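PDB 1HCU: alpha-1,2-mannosidase from Trichoderma reesei, which probably trims alpha-1,2-linked mannose residues from high-mannose N-glycans of glycoproteins, removing up to four in succession with calcium as cofactor. Local coordinates for residues A[388-393]-A[451-456]; A[62-67]-A[457-462]; A[87-92]-A[160-165]; A[50-55]-A[94-99]. One frame throughout, in Å; residues are numbered along the deposited sequence.

Contact 1 of 4, residues A[388-393]-A[451-456]; sequences YILRPE and SFWFAE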
loop_
_atom_site.group_PDB
_atom_site.type_symbol
_atom_site.label_atom_id
_atom_site.label_comp_id
_atom_site.label_asym_id
_atom_site.label_seq_id
_atom_site.Cartn_x
_atom_site.Cartn_y
_atom_site.Cartn_z
ATOM N N TYR A 388 8.955 6.636 12.085
ATOM C CA TYR A 388 8.791 5.490 11.198
ATOM C C TYR A 388 7.792 4.543 11.881
ATOM O O TYR A 388 7.990 4.137 13.035
ATOM C CB TYR A 388 10.125 4.759 10.980
ATOM C CG TYR A 388 9.975 3.490 10.162
ATOM C CD1 TYR A 388 9.617 3.539 8.812
ATOM C CD2 TYR A 388 10.143 2.236 10.751
ATOM C CE1 TYR A 388 9.429 2.372 8.075
ATOM C CE2 TYR A 388 9.958 1.063 10.024
ATOM C CZ TYR A 388 9.601 1.136 8.689
ATOM O OH TYR A 388 9.422 -0.025 7.967
ATOM N N ILE A 389 6.720 4.195 11.176
ATOM C CA ILE A 389 5.713 3.319 11.758
ATOM C C ILE A 389 5.556 1.990 11.042
ATOM O O ILE A 389 4.443 1.496 10.836
ATOM C CB ILE A 389 4.331 4.028 11.859
ATOM C CG1 ILE A 389 3.756 4.318 10.474
ATOM C CG2 ILE A 389 4.488 5.343 12.608
ATOM C CD1 ILE A 389 2.358 4.931 10.528
ATOM N N LEU A 390 6.691 1.416 10.659
ATOM C CA LEU A 390 6.722 0.114 10.005
ATOM C C LEU A 390 6.123 0.083 8.593
ATOM O O LEU A 390 5.589 -0.951 8.169
ATOM C CB LEU A 390 6.018 -0.910 10.919
ATOM C CG LEU A 390 6.513 -0.960 12.382
ATOM C CD1 LEU A 390 5.729 -1.970 13.207
ATOM C CD2 LEU A 390 8.005 -1.336 12.388
ATOM N N ARG A 391 6.218 1.193 7.858
ATOM C CA ARG A 391 5.676 1.236 6.496
ATOM C C ARG A 391 6.423 0.284 5.572
ATOM O O ARG A 391 7.551 -0.109 5.855
ATOM C CB ARG A 391 5.696 2.659 5.931
ATOM C CG ARG A 391 4.644 3.559 6.593
ATOM C CD ARG A 391 4.467 4.848 5.832
ATOM N NE ARG A 391 3.621 5.830 6.512
ATOM C CZ ARG A 391 2.308 5.719 6.710
ATOM N NH1 ARG A 391 1.639 4.647 6.291
ATOM N NH2 ARG A 391 1.654 6.709 7.307
ATOM N N PRO A 392 5.796 -0.104 4.458
ATOM C CA PRO A 392 6.460 -1.033 3.545
ATOM C C PRO A 392 6.824 -0.524 2.153
ATOM O O PRO A 392 7.508 -1.221 1.399
ATOM C CB PRO A 392 5.443 -2.147 3.450
ATOM C CG PRO A 392 4.154 -1.329 3.299
ATOM C CD PRO A 392 4.333 -0.141 4.259
ATOM N N GLU A 393 6.375 0.673 1.809
ATOM C CA GLU A 393 6.609 1.205 0.475
ATOM C C GLU A 393 7.995 1.043 -0.139
ATOM O O GLU A 393 8.111 0.753 -1.323
ATOM C CB GLU A 393 6.204 2.676 0.422
ATOM C CG GLU A 393 4.721 2.899 0.657
ATOM C CD GLU A 393 4.359 2.903 2.127
ATOM O OE1 GLU A 393 3.154 2.870 2.438
ATOM O OE2 GLU A 393 5.273 2.948 2.968
ATOM N N SER A 451 -1.150 -3.160 11.417
ATOM C CA SER A 451 -1.436 -4.399 10.707
ATOM C C SER A 451 -0.651 -4.558 9.396
ATOM O O SER A 451 -0.275 -5.676 9.037
ATOM C CB SER A 451 -2.948 -4.530 10.449
ATOM O OG SER A 451 -3.413 -3.587 9.500
ATOM N N PHE A 452 -0.394 -3.460 8.683
ATOM C CA PHE A 452 0.353 -3.577 7.429
ATOM C C PHE A 452 1.785 -4.105 7.642
ATOM O O PHE A 452 2.484 -4.445 6.689
ATOM C CB PHE A 452 0.350 -2.244 6.658
ATOM C CG PHE A 452 0.753 -1.048 7.478
ATOM C CD1 PHE A 452 2.042 -0.934 7.970
ATOM C CD2 PHE A 452 -0.153 -0.016 7.721
ATOM C CE1 PHE A 452 2.435 0.185 8.690
ATOM C CE2 PHE A 452 0.229 1.113 8.444
ATOM C CZ PHE A 452 1.530 1.215 8.929
ATOM N N TRP A 453 2.218 -4.179 8.897
ATOM C CA TRP A 453 3.535 -4.734 9.188
ATOM C C TRP A 453 3.418 -6.204 8.770
ATOM O O TRP A 453 4.289 -6.736 8.082
ATOM C CB TRP A 453 3.836 -4.611 10.678
ATOM C CG TRP A 453 5.027 -5.390 11.167
ATOM C CD1 TRP A 453 5.027 -6.344 12.143
ATOM C CD2 TRP A 453 6.396 -5.239 10.757
ATOM N NE1 TRP A 453 6.306 -6.794 12.371
ATOM C CE2 TRP A 453 7.165 -6.133 11.535
ATOM C CE3 TRP A 453 7.045 -4.432 9.812
ATOM C CZ2 TRP A 453 8.553 -6.244 11.400
ATOM C CZ3 TRP A 453 8.425 -4.542 9.675
ATOM C CH2 TRP A 453 9.165 -5.445 10.468
ATOM N N PHE A 454 2.313 -6.837 9.161
ATOM C CA PHE A 454 2.043 -8.232 8.824
ATOM C C PHE A 454 1.770 -8.446 7.339
ATOM O O PHE A 454 2.329 -9.347 6.714
ATOM C CB PHE A 454 0.816 -8.760 9.580
ATOM C CG PHE A 454 1.058 -9.033 11.029
ATOM C CD1 PHE A 454 0.489 -8.222 12.007
ATOM C CD2 PHE A 454 1.847 -10.109 11.424
ATOM C CE1 PHE A 454 0.701 -8.476 13.353
ATOM C CE2 PHE A 454 2.067 -10.373 12.770
ATOM C CZ PHE A 454 1.495 -9.557 13.737
ATOM N N ALA A 455 0.904 -7.610 6.779
ATOM C CA ALA A 455 0.511 -7.750 5.385
ATOM C C ALA A 455 1.494 -7.299 4.321
ATOM O O ALA A 455 1.597 -7.925 3.266
ATOM C CB ALA A 455 -0.821 -7.036 5.165
ATOM N N GLU A 456 2.223 -6.226 4.598
ATOM C CA GLU A 456 3.117 -5.666 3.594
ATOM C C GLU A 456 4.622 -5.724 3.808
ATOM O O GLU A 456 5.343 -6.347 3.037
ATOM C CB GLU A 456 2.718 -4.211 3.351
ATOM C CG GLU A 456 1.253 -4.003 3.009
ATOM C CD GLU A 456 0.992 -2.600 2.475
ATOM O OE1 GLU A 456 0.405 -1.771 3.208
ATOM O OE2 GLU A 456 1.389 -2.328 1.324
#
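Leu390 and Trp453 approach to 5.9 Å between CA atoms, and Pro392 and Glu456 to 5.7 Å, as an irregular loop leans on helix 451-465. No hydrogen bond joins the two segments. Phe452 fills the middle of the contact. Its CG sits between the backbone N and the carbonyl carbon (chi1 50°), which swings the ring out to the loop. There Phe452 CE1 lies 3.2 Å from Ile389 O, which meets the ring edge in plane. Leu390 O also comes to this edge, 3.4 Å from Phe452 CE1, and Ile389 CG1 touches Phe452 CZ. If Phe452 were an alanine, both carbonyls would probably lose this edge and a gap would open beside Ile389. Leu390 lays CD1 over one face of the Trp453 indole, 3.9 Å above its plane. Pro392 CG presses on Glu456 CB at 3.2 Å, a tight fit. The Glu456 side chain is about 4 Å from a bound calcium ion at the nearest atoms. The guanidinium of Arg391 packs one face on Ile389 CD1 and makes a salt bridge with Glu353, a predicted proton donor. Glu393, a predicted active-site residue, starts helix 393-405. Helix 408-425 backs Leu390 and Trp453, while helices 13-33 and 56-67 also meet helix 451-465.

Contact 2 of 4, residues A[62-67]-A[457-462]; sequences LDTAIL and ALKYAY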
loop_
_atom_site.group_PDB
_atom_site.type_symbol
_atom_site.label_atom_id
_atom_site.label_comp_id
_atom_site.label_asym_id
_atom_site.label_seq_id
_atom_site.Cartn_x
_atom_site.Cartn_y
_atom_site.Cartn_z
ATOM N N LEU A 62 -3.090 -12.838 7.355
ATOM C CA LEU A 62 -3.503 -14.152 6.886
ATOM C C LEU A 62 -2.799 -14.636 5.614
ATOM O O LEU A 62 -2.234 -15.726 5.597
ATOM C CB LEU A 62 -5.020 -14.167 6.673
ATOM C CG LEU A 62 -5.642 -15.437 6.096
ATOM C CD1 LEU A 62 -5.248 -16.633 6.938
ATOM C CD2 LEU A 62 -7.174 -15.287 6.049
ATOM N N ASP A 63 -2.829 -13.842 4.548
ATOM C CA ASP A 63 -2.196 -14.279 3.317
ATOM C C ASP A 63 -0.675 -14.337 3.413
ATOM O O ASP A 63 -0.038 -15.156 2.751
ATOM C CB ASP A 63 -2.636 -13.410 2.131
ATOM C CG ASP A 63 -2.206 -11.964 2.257
ATOM O OD1 ASP A 63 -2.462 -11.214 1.294
ATOM O OD2 ASP A 63 -1.626 -11.572 3.296
ATOM N N THR A 64 -0.089 -13.481 4.241
ATOM C CA THR A 64 1.353 -13.507 4.400
ATOM C C THR A 64 1.702 -14.857 5.023
ATOM O O THR A 64 2.664 -15.509 4.618
ATOM C CB THR A 64 1.845 -12.359 5.308
ATOM O OG1 THR A 64 1.513 -11.099 4.705
ATOM C CG2 THR A 64 3.354 -12.436 5.496
ATOM N N ALA A 65 0.891 -15.288 5.991
ATOM C CA ALA A 65 1.096 -16.567 6.671
ATOM C C ALA A 65 0.951 -17.722 5.690
ATOM O O ALA A 65 1.601 -18.753 5.834
ATOM C CB ALA A 65 0.087 -16.723 7.808
ATOM N N ILE A 66 0.085 -17.555 4.697
ATOM C CA ILE A 66 -0.125 -18.601 3.701
ATOM C C ILE A 66 1.102 -18.754 2.802
ATOM O O ILE A 66 1.553 -19.865 2.555
ATOM C CB ILE A 66 -1.358 -18.290 2.816
ATOM C CG1 ILE A 66 -2.637 -18.448 3.629
ATOM C CG2 ILE A 66 -1.391 -19.220 1.614
ATOM C CD1 ILE A 66 -3.871 -17.989 2.897
ATOM N N LEU A 67 1.642 -17.633 2.328
ATOM C CA LEU A 67 2.811 -17.652 1.441
ATOM C C LEU A 67 4.070 -18.154 2.144
ATOM O O LEU A 67 5.011 -18.609 1.493
ATOM C CB LEU A 67 3.068 -16.249 0.874
ATOM C CG LEU A 67 1.917 -15.600 0.098
ATOM C CD1 LEU A 67 2.308 -14.189 -0.322
ATOM C CD2 LEU A 67 1.582 -16.443 -1.123
ATOM N N ALA A 457 5.107 -5.037 4.831
ATOM C CA ALA A 457 6.533 -5.024 5.078
ATOM C C ALA A 457 7.124 -6.429 5.121
ATOM O O ALA A 457 8.082 -6.718 4.409
ATOM C CB ALA A 457 6.836 -4.285 6.363
ATOM N N LEU A 458 6.546 -7.310 5.932
ATOM C CA LEU A 458 7.070 -8.674 6.054
ATOM C C LEU A 458 6.820 -9.531 4.809
ATOM O O LEU A 458 7.578 -10.458 4.520
ATOM C CB LEU A 458 6.491 -9.346 7.310
ATOM C CG LEU A 458 6.983 -8.756 8.647
ATOM C CD1 LEU A 458 6.261 -9.424 9.825
ATOM C CD2 LEU A 458 8.486 -8.976 8.778
ATOM N N LYS A 459 5.765 -9.205 4.069
ATOM C CA LYS A 459 5.412 -9.921 2.850
ATOM C C LYS A 459 6.428 -9.618 1.735
ATOM O O LYS A 459 7.002 -10.528 1.151
ATOM C CB LYS A 459 3.996 -9.513 2.411
ATOM C CG LYS A 459 3.574 -10.029 1.040
ATOM C CD LYS A 459 2.719 -11.258 1.130
ATOM C CE LYS A 459 1.234 -10.966 0.905
ATOM N NZ LYS A 459 0.580 -10.150 1.970
ATOM N N TYR A 460 6.654 -8.342 1.439
ATOM C CA TYR A 460 7.606 -7.998 0.385
ATOM C C TYR A 460 9.029 -8.419 0.755
ATOM O O TYR A 460 9.768 -8.912 -0.098
ATOM C CB TYR A 460 7.559 -6.496 0.068
ATOM C CG TYR A 460 6.279 -6.057 -0.632
ATOM C CD1 TYR A 460 5.908 -6.598 -1.867
ATOM C CD2 TYR A 460 5.429 -5.123 -0.041
ATOM C CE1 TYR A 460 4.713 -6.217 -2.490
ATOM C CE2 TYR A 460 4.240 -4.735 -0.655
ATOM C CZ TYR A 460 3.883 -5.285 -1.876
ATOM O OH TYR A 460 2.693 -4.915 -2.469
ATOM N N ALA A 461 9.404 -8.234 2.023
ATOM C CA ALA A 461 10.737 -8.602 2.484
ATOM C C ALA A 461 10.984 -10.100 2.267
ATOM O O ALA A 461 12.052 -10.511 1.811
ATOM C CB ALA A 461 10.900 -8.250 3.961
ATOM N N TYR A 462 9.977 -10.904 2.580
ATOM C CA TYR A 462 10.070 -12.342 2.417
ATOM C C TYR A 462 10.149 -12.774 0.949
ATOM O O TYR A 462 11.031 -13.546 0.565
ATOM C CB TYR A 462 8.862 -13.002 3.062
ATOM C CG TYR A 462 8.834 -14.489 2.869
ATOM C CD1 TYR A 462 9.723 -15.308 3.556
ATOM C CD2 TYR A 462 7.938 -15.078 1.983
ATOM C CE1 TYR A 462 9.726 -16.674 3.369
ATOM C CE2 TYR A 462 7.934 -16.451 1.786
ATOM C CZ TYR A 462 8.832 -17.240 2.486
ATOM O OH TYR A 462 8.836 -18.597 2.315
#
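Lys459 reaches across from one buried helix to Asp63 and Thr64 of another in a nearly parallel pair of the (alpha/alpha)7 barrel, the fold of glycosyl hydrolase family 47. The short segments have axes 9.8 Å apart and cross at 23°. Helix 56-67 comes early in the chain and helix 451-465 late, consistent with the two ends of the helical ring meeting here. The lysine chain bends at three torsions beyond CB, which brings NZ round to the neighbouring helix. Lys459 NZ forms a salt bridge with Asp63 OD2 at 2.9 Å and a hydrogen bond to Thr64 OG1 at 3.0 Å. Further bonds to Ala455 O and Ala487 O grip the same buried ammonium. Asp63 OD1 is held separately by His488 and Ser111, and Thr64 OG1 also bonds to Phe454 O. A methionine in place of Lys459 would probably leave the Asp63 carboxylate without its charged mate and the carbonyls of Ala455 and Ala487 without this donor. Leu67 CD1 packs closely on the aliphatic part of the lysine, 3.3 Å from Lys459 CD. Farther along, Tyr462 CE2 lies 3.6 Å from Leu67 O. Lys459 NZ meets Asp63 OD2 from above the carboxylate plane, 48° out of it.

Contact 3 of 4, residues A[87-92]-A[160-165]; sequences TTTAVA and FFNPTV. With NAG (2-acetamido-2-deoxy-beta-D-glucopyranose), chain F.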
loop_
_atom_site.group_PDB
_atom_site.type_symbol
_atom_site.label_atom_id
_atom_site.label_comp_id
_atom_site.label_asym_id
_atom_site.label_seq_id
_atom_site.Cartn_x
_atom_site.Cartn_y
_atom_site.Cartn_z
ATOM N N THR A 87 -21.444 -6.993 10.279
ATOM C CA THR A 87 -22.704 -6.287 10.073
ATOM C C THR A 87 -22.908 -5.250 11.165
ATOM O O THR A 87 -23.970 -4.648 11.268
ATOM C CB THR A 87 -23.921 -7.232 10.080
ATOM O OG1 THR A 87 -24.156 -7.699 11.413
ATOM C CG2 THR A 87 -23.686 -8.423 9.155
ATOM N N THR A 88 -21.883 -5.030 11.975
ATOM C CA THR A 88 -21.998 -4.055 13.045
ATOM C C THR A 88 -20.633 -3.703 13.611
ATOM O O THR A 88 -19.613 -4.204 13.144
ATOM C CB THR A 88 -22.889 -4.613 14.185
ATOM O OG1 THR A 88 -23.141 -3.585 15.154
ATOM C CG2 THR A 88 -22.214 -5.797 14.866
ATOM N N THR A 89 -20.627 -2.813 14.596
ATOM C CA THR A 89 -19.410 -2.425 15.292
ATOM C C THR A 89 -19.740 -2.503 16.782
ATOM O O THR A 89 -20.866 -2.215 17.192
ATOM C CB THR A 89 -18.939 -0.979 14.940
ATOM O OG1 THR A 89 -19.984 -0.039 15.218
ATOM C CG2 THR A 89 -18.540 -0.888 13.463
ATOM N N ALA A 90 -18.765 -2.898 17.591
ATOM C CA ALA A 90 -18.993 -3.004 19.023
ATOM C C ALA A 90 -19.446 -1.654 19.558
ATOM O O ALA A 90 -20.337 -1.576 20.403
ATOM C CB ALA A 90 -17.721 -3.455 19.725
ATOM N N VAL A 91 -18.828 -0.594 19.046
ATOM C CA VAL A 91 -19.143 0.770 19.454
ATOM C C VAL A 91 -20.256 1.354 18.587
ATOM O O VAL A 91 -20.184 1.319 17.358
ATOM C CB VAL A 91 -17.906 1.677 19.320
ATOM C CG1 VAL A 91 -18.227 3.087 19.817
ATOM C CG2 VAL A 91 -16.737 1.065 20.079
ATOM N N ALA A 92 -21.278 1.899 19.241
ATOM C CA ALA A 92 -22.417 2.490 18.549
ATOM C C ALA A 92 -22.055 3.799 17.866
ATOM O O ALA A 92 -21.296 4.595 18.407
ATOM C CB ALA A 92 -23.555 2.727 19.534
ATOM N N PHE A 160 -21.636 3.973 8.496
ATOM C CA PHE A 160 -21.903 3.468 9.842
ATOM C C PHE A 160 -22.749 2.197 9.727
ATOM O O PHE A 160 -23.574 2.082 8.820
ATOM C CB PHE A 160 -22.665 4.516 10.671
ATOM C CG PHE A 160 -21.926 5.816 10.857
ATOM C CD1 PHE A 160 -21.940 6.796 9.865
ATOM C CD2 PHE A 160 -21.221 6.065 12.035
ATOM C CE1 PHE A 160 -21.262 8.015 10.047
ATOM C CE2 PHE A 160 -20.545 7.270 12.225
ATOM C CZ PHE A 160 -20.567 8.249 11.225
ATOM N N PHE A 161 -22.545 1.251 10.642
ATOM C CA PHE A 161 -23.291 -0.015 10.640
ATOM C C PHE A 161 -24.181 -0.128 11.872
ATOM O O PHE A 161 -25.188 -0.835 11.866
ATOM C CB PHE A 161 -22.336 -1.218 10.657
ATOM C CG PHE A 161 -21.613 -1.453 9.366
ATOM C CD1 PHE A 161 -20.743 -2.531 9.233
ATOM C CD2 PHE A 161 -21.788 -0.602 8.290
ATOM C CE1 PHE A 161 -20.058 -2.756 8.042
ATOM C CE2 PHE A 161 -21.113 -0.813 7.096
ATOM C CZ PHE A 161 -20.243 -1.893 6.969
ATOM N N ASN A 162 -23.783 0.564 12.928
ATOM C CA ASN A 162 -24.481 0.532 14.194
ATOM C C ASN A 162 -24.952 1.939 14.544
ATOM O O ASN A 162 -24.144 2.863 14.627
ATOM C CB ASN A 162 -23.513 0.045 15.281
ATOM C CG ASN A 162 -24.185 -0.165 16.619
ATOM O OD1 ASN A 162 -25.257 0.375 16.877
ATOM N ND2 ASN A 162 -23.547 -0.950 17.487
ATOM N N PRO A 163 -26.262 2.124 14.758
ATOM C CA PRO A 163 -27.429 1.228 14.755
ATOM C C PRO A 163 -27.912 0.659 13.401
ATOM O O PRO A 163 -28.520 -0.415 13.365
ATOM C CB PRO A 163 -28.504 2.069 15.441
ATOM C CG PRO A 163 -28.033 3.501 15.197
ATOM C CD PRO A 163 -26.588 3.363 15.486
ATOM N N THR A 164 -27.702 1.379 12.302
ATOM C CA THR A 164 -28.102 0.851 10.997
ATOM C C THR A 164 -27.098 1.243 9.914
ATOM O O THR A 164 -26.203 2.056 10.159
ATOM C CB THR A 164 -29.548 1.296 10.593
ATOM O OG1 THR A 164 -29.959 0.552 9.440
ATOM C CG2 THR A 164 -29.616 2.777 10.269
ATOM N N VAL A 165 -27.220 0.641 8.733
ATOM C CA VAL A 165 -26.309 0.936 7.634
ATOM C C VAL A 165 -26.643 2.308 7.050
ATOM O O VAL A 165 -27.725 2.505 6.508
ATOM C CB VAL A 165 -26.403 -0.138 6.506
ATOM C CG1 VAL A 165 -25.449 0.202 5.373
ATOM C CG2 VAL A 165 -26.067 -1.513 7.063
HETATM C C1 NAG F . -24.027 -9.433 14.583
HETATM C C2 NAG F . -24.857 -10.602 15.123
HETATM C C3 NAG F . -26.346 -10.277 14.978
HETATM C C4 NAG F . -26.683 -8.929 15.620
HETATM C C5 NAG F . -25.749 -7.842 15.075
HETATM C C6 NAG F . -25.950 -6.526 15.784
HETATM C C7 NAG F . -23.975 -12.839 14.958
HETATM C C8 NAG F . -23.513 -13.967 14.054
HETATM N N2 NAG F . -24.553 -11.801 14.367
HETATM O O3 NAG F . -27.118 -11.306 15.577
HETATM O O4 NAG F . -28.036 -8.585 15.329
HETATM O O5 NAG F . -24.369 -8.222 15.271
HETATM O O6 NAG F . -25.386 -6.569 17.085
HETATM O O7 NAG F . -23.803 -12.910 16.178
HETATM O O HOH W 1 -26.289 -3.054 10.388
HETATM O O HOH W 2 -21.095 1.811 13.064
#
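Asn162 and Phe161 sit at the turn of a beta hairpin, between strands 158-160 and 166-167, and dock on the loop 87-92 that follows an N-glycosylation site. The sugar is an N-acetylglucosamine attached at Asn85, so this is the surround of a surface glycan and not a binding pocket. Thr87 is the threonine of the Asn-Phe-Thr sequon, and its OG1 is hydrogen-bonded to Asn85 OD1. Thr88 CG2 lies 3.3 Å from O5 of the sugar ring.

The one direct hydrogen bond between the segments runs from the Asn162 amide. With its CG anti to the backbone N (chi1 -174°), the side chain enters the curve of loop 87-92. The loop bends round the amide, with Ala92 CA 3.7 Å from Asn162 CG. On the other flank Thr88 OG1 lies alongside Asn162 ND2 at 3.5 Å, the two side chains pointing the same way. Phe161 sets its CB 3.7 Å from Thr88 CA. Its ring turns an edge to Thr88 N and rests on Leu144 of helix 127-144.

Two waters bridge the segments. One donates to both Thr87 O and Phe161 O. The other accepts from Phe161 N and donates to Thr89 OG1, 3.0 Å away. The peptide bond before Pro163 is cis, which turns the chain sharply just after Asn162. Asn162 ND2 donates to Thr89 O at 3.0 Å in a nearly straight bond (N-H...O 166°), with the acceptor close to the amide plane.

Contact 4 of 4, residues A[50-55]-A[94-99]; sequences ERNGWG and QGSSVF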
loop_
_atom_site.group_PDB
_atom_site.type_symbol
_atom_site.label_atom_id
_atom_site.label_comp_id
_atom_site.label_asym_id
_atom_site.label_seq_id
_atom_site.Cartn_x
_atom_site.Cartn_y
_atom_site.Cartn_z
ATOM N N GLU A 50 -8.453 0.419 16.095
ATOM C CA GLU A 50 -8.521 1.494 15.093
ATOM C C GLU A 50 -9.266 1.038 13.848
ATOM O O GLU A 50 -9.799 1.850 13.097
ATOM C CB GLU A 50 -7.120 1.943 14.651
ATOM C CG GLU A 50 -6.233 2.512 15.743
ATOM C CD GLU A 50 -4.872 2.985 15.213
ATOM O OE1 GLU A 50 -4.183 2.200 14.515
ATOM O OE2 GLU A 50 -4.492 4.142 15.500
ATOM N N ARG A 51 -9.281 -0.268 13.632
ATOM C CA ARG A 51 -9.935 -0.842 12.467
ATOM C C ARG A 51 -11.324 -1.366 12.819
ATOM O O ARG A 51 -11.721 -2.456 12.396
ATOM C CB ARG A 51 -9.064 -1.969 11.906
ATOM C CG ARG A 51 -8.639 -1.815 10.442
ATOM C CD ARG A 51 -7.986 -0.459 10.140
ATOM N NE ARG A 51 -8.993 0.570 9.896
ATOM C CZ ARG A 51 -8.748 1.874 9.860
ATOM N NH1 ARG A 51 -7.514 2.331 10.049
ATOM N NH2 ARG A 51 -9.749 2.721 9.663
ATOM N N ASN A 52 -12.052 -0.593 13.616
ATOM C CA ASN A 52 -13.412 -0.955 14.005
ATOM C C ASN A 52 -13.555 -2.258 14.808
ATOM O O ASN A 52 -14.657 -2.781 14.955
ATOM C CB ASN A 52 -14.296 -1.005 12.753
ATOM C CG ASN A 52 -14.316 0.316 12.011
ATOM O OD1 ASN A 52 -14.774 1.323 12.538
ATOM N ND2 ASN A 52 -13.801 0.320 10.789
ATOM N N GLY A 53 -12.443 -2.780 15.316
ATOM C CA GLY A 53 -12.497 -3.983 16.122
ATOM C C GLY A 53 -12.850 -5.295 15.440
ATOM O O GLY A 53 -13.337 -6.222 16.095
ATOM N N TRP A 54 -12.608 -5.390 14.138
ATOM C CA TRP A 54 -12.900 -6.615 13.417
ATOM C C TRP A 54 -11.707 -7.579 13.391
ATOM O O TRP A 54 -11.813 -8.682 12.859
ATOM C CB TRP A 54 -13.361 -6.304 11.980
ATOM C CG TRP A 54 -14.768 -5.753 11.899
ATOM C CD1 TRP A 54 -15.879 -6.231 12.550
ATOM C CD2 TRP A 54 -15.217 -4.642 11.109
ATOM N NE1 TRP A 54 -16.986 -5.484 12.214
ATOM C CE2 TRP A 54 -16.610 -4.504 11.332
ATOM C CE3 TRP A 54 -14.580 -3.750 10.235
ATOM C CZ2 TRP A 54 -17.376 -3.509 10.712
ATOM C CZ3 TRP A 54 -15.344 -2.758 9.617
ATOM C CH2 TRP A 54 -16.730 -2.649 9.863
ATOM N N GLY A 55 -10.579 -7.176 13.971
ATOM C CA GLY A 55 -9.412 -8.048 13.983
ATOM C C GLY A 55 -8.465 -7.771 12.829
ATOM O O GLY A 55 -7.990 -8.689 12.154
ATOM N N GLN A 94 -20.134 4.327 15.505
ATOM C CA GLN A 94 -18.719 4.416 15.187
ATOM C C GLN A 94 -18.486 4.496 13.679
ATOM O O GLN A 94 -18.938 3.633 12.924
ATOM C CB GLN A 94 -17.963 3.213 15.743
ATOM C CG GLN A 94 -16.488 3.297 15.456
ATOM C CD GLN A 94 -15.707 2.152 16.040
ATOM O OE1 GLN A 94 -15.837 1.015 15.610
ATOM N NE2 GLN A 94 -14.876 2.451 17.029
ATOM N N GLY A 95 -17.765 5.523 13.248
ATOM C CA GLY A 95 -17.487 5.694 11.834
ATOM C C GLY A 95 -16.565 4.631 11.266
ATOM O O GLY A 95 -15.672 4.137 11.964
ATOM N N SER A 96 -16.781 4.269 10.002
ATOM C CA SER A 96 -15.957 3.261 9.344
ATOM C C SER A 96 -15.388 3.794 8.042
ATOM O O SER A 96 -16.137 4.250 7.178
ATOM C CB SER A 96 -16.784 2.001 9.059
ATOM O OG SER A 96 -16.082 1.112 8.196
ATOM N N SER A 97 -14.069 3.733 7.896
ATOM C CA SER A 97 -13.425 4.207 6.670
ATOM C C SER A 97 -13.663 3.219 5.541
ATOM O O SER A 97 -13.218 2.067 5.603
ATOM C CB SER A 97 -11.913 4.369 6.871
ATOM O OG SER A 97 -11.263 4.690 5.644
ATOM N N VAL A 98 -14.373 3.663 4.514
ATOM C CA VAL A 98 -14.636 2.809 3.367
ATOM C C VAL A 98 -13.295 2.335 2.787
ATOM O O VAL A 98 -13.110 1.147 2.523
ATOM C CB VAL A 98 -15.408 3.586 2.280
ATOM C CG1 VAL A 98 -15.623 2.701 1.060
ATOM C CG2 VAL A 98 -16.733 4.084 2.849
ATOM N N PHE A 99 -12.366 3.276 2.615
ATOM C CA PHE A 99 -11.029 3.000 2.068
ATOM C C PHE A 99 -10.173 2.030 2.891
ATOM O O PHE A 99 -9.740 0.990 2.387
ATOM C CB PHE A 99 -10.266 4.322 1.882
ATOM C CG PHE A 99 -8.803 4.148 1.560
ATOM C CD1 PHE A 99 -8.395 3.619 0.335
ATOM C CD2 PHE A 99 -7.828 4.517 2.487
ATOM C CE1 PHE A 99 -7.041 3.462 0.039
ATOM C CE2 PHE A 99 -6.471 4.363 2.199
ATOM C CZ PHE A 99 -6.077 3.834 0.971
HETATM O O HOH W 3 -12.549 2.713 10.039
#
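Asn52 of a type I' beta turn, Arg51 to Trp54, packs against the chain that leads through the short edge strand 96-97 into helix 98-117. The tight part centres on its buried side chain. The turn gives Asn52 and Gly53 positive phi, and CB of Asn52 is directed to the other segment. The side chain lies against that of Gln94, the backbone of Gly95 and the side chain of Ser96. The side chains of Asn52 and Gln94 run obliquely past each other, their amide planes 63° apart. Trp54 closes this side: one face of its indole takes Asn52 CB 3.7 Å above the ring plane. The edge of the Trp54 ring faces Ser96, with Trp54 CH2 4.2 Å from Ser96 OG.

The other side is looser and wet. Arg51 is bent at chi2 and chi3, yet its guanidinium touches Ser97 only by Arg51 NH2 against Ser97 CB, 3.9 Å apart. A water does the joining. Strand 158-160 pairs with Ser96. Ser97 is the N-cap of helix 98-117, its OG accepting from the backbone N of Glu100, a predicted proton donor of the active site. The bridging water accepts from Arg51 NH2 and from Ser97 N, each at 2.8 Å.

All four contacts belong to one family 47 catalytic domain. Contacts 1 and 2 share helix 451-465 on successive turns, with centres 11 Å apart, and Thr64 OG1 bonds to Phe454 O between them. Contacts 3 and 4 touch, with centres 10 Å apart; Trp54 NE1 reaches Thr88 O in a weak hydrogen bond, and strands 96-97 and 158-160 pair in one sheet. Contacts 2 and 3 are farthest apart, about 31 Å between centres. Along the chain, contacts 1 and 3 are nested in the loop closed by contact 2, whereas contact 4 alternates with contacts 2 and 3. Contact 2 thus joins early and late helices, contacts 1 and 4 lie beside predicted catalytic residues, and contact 3 stays at the glycosylated surface.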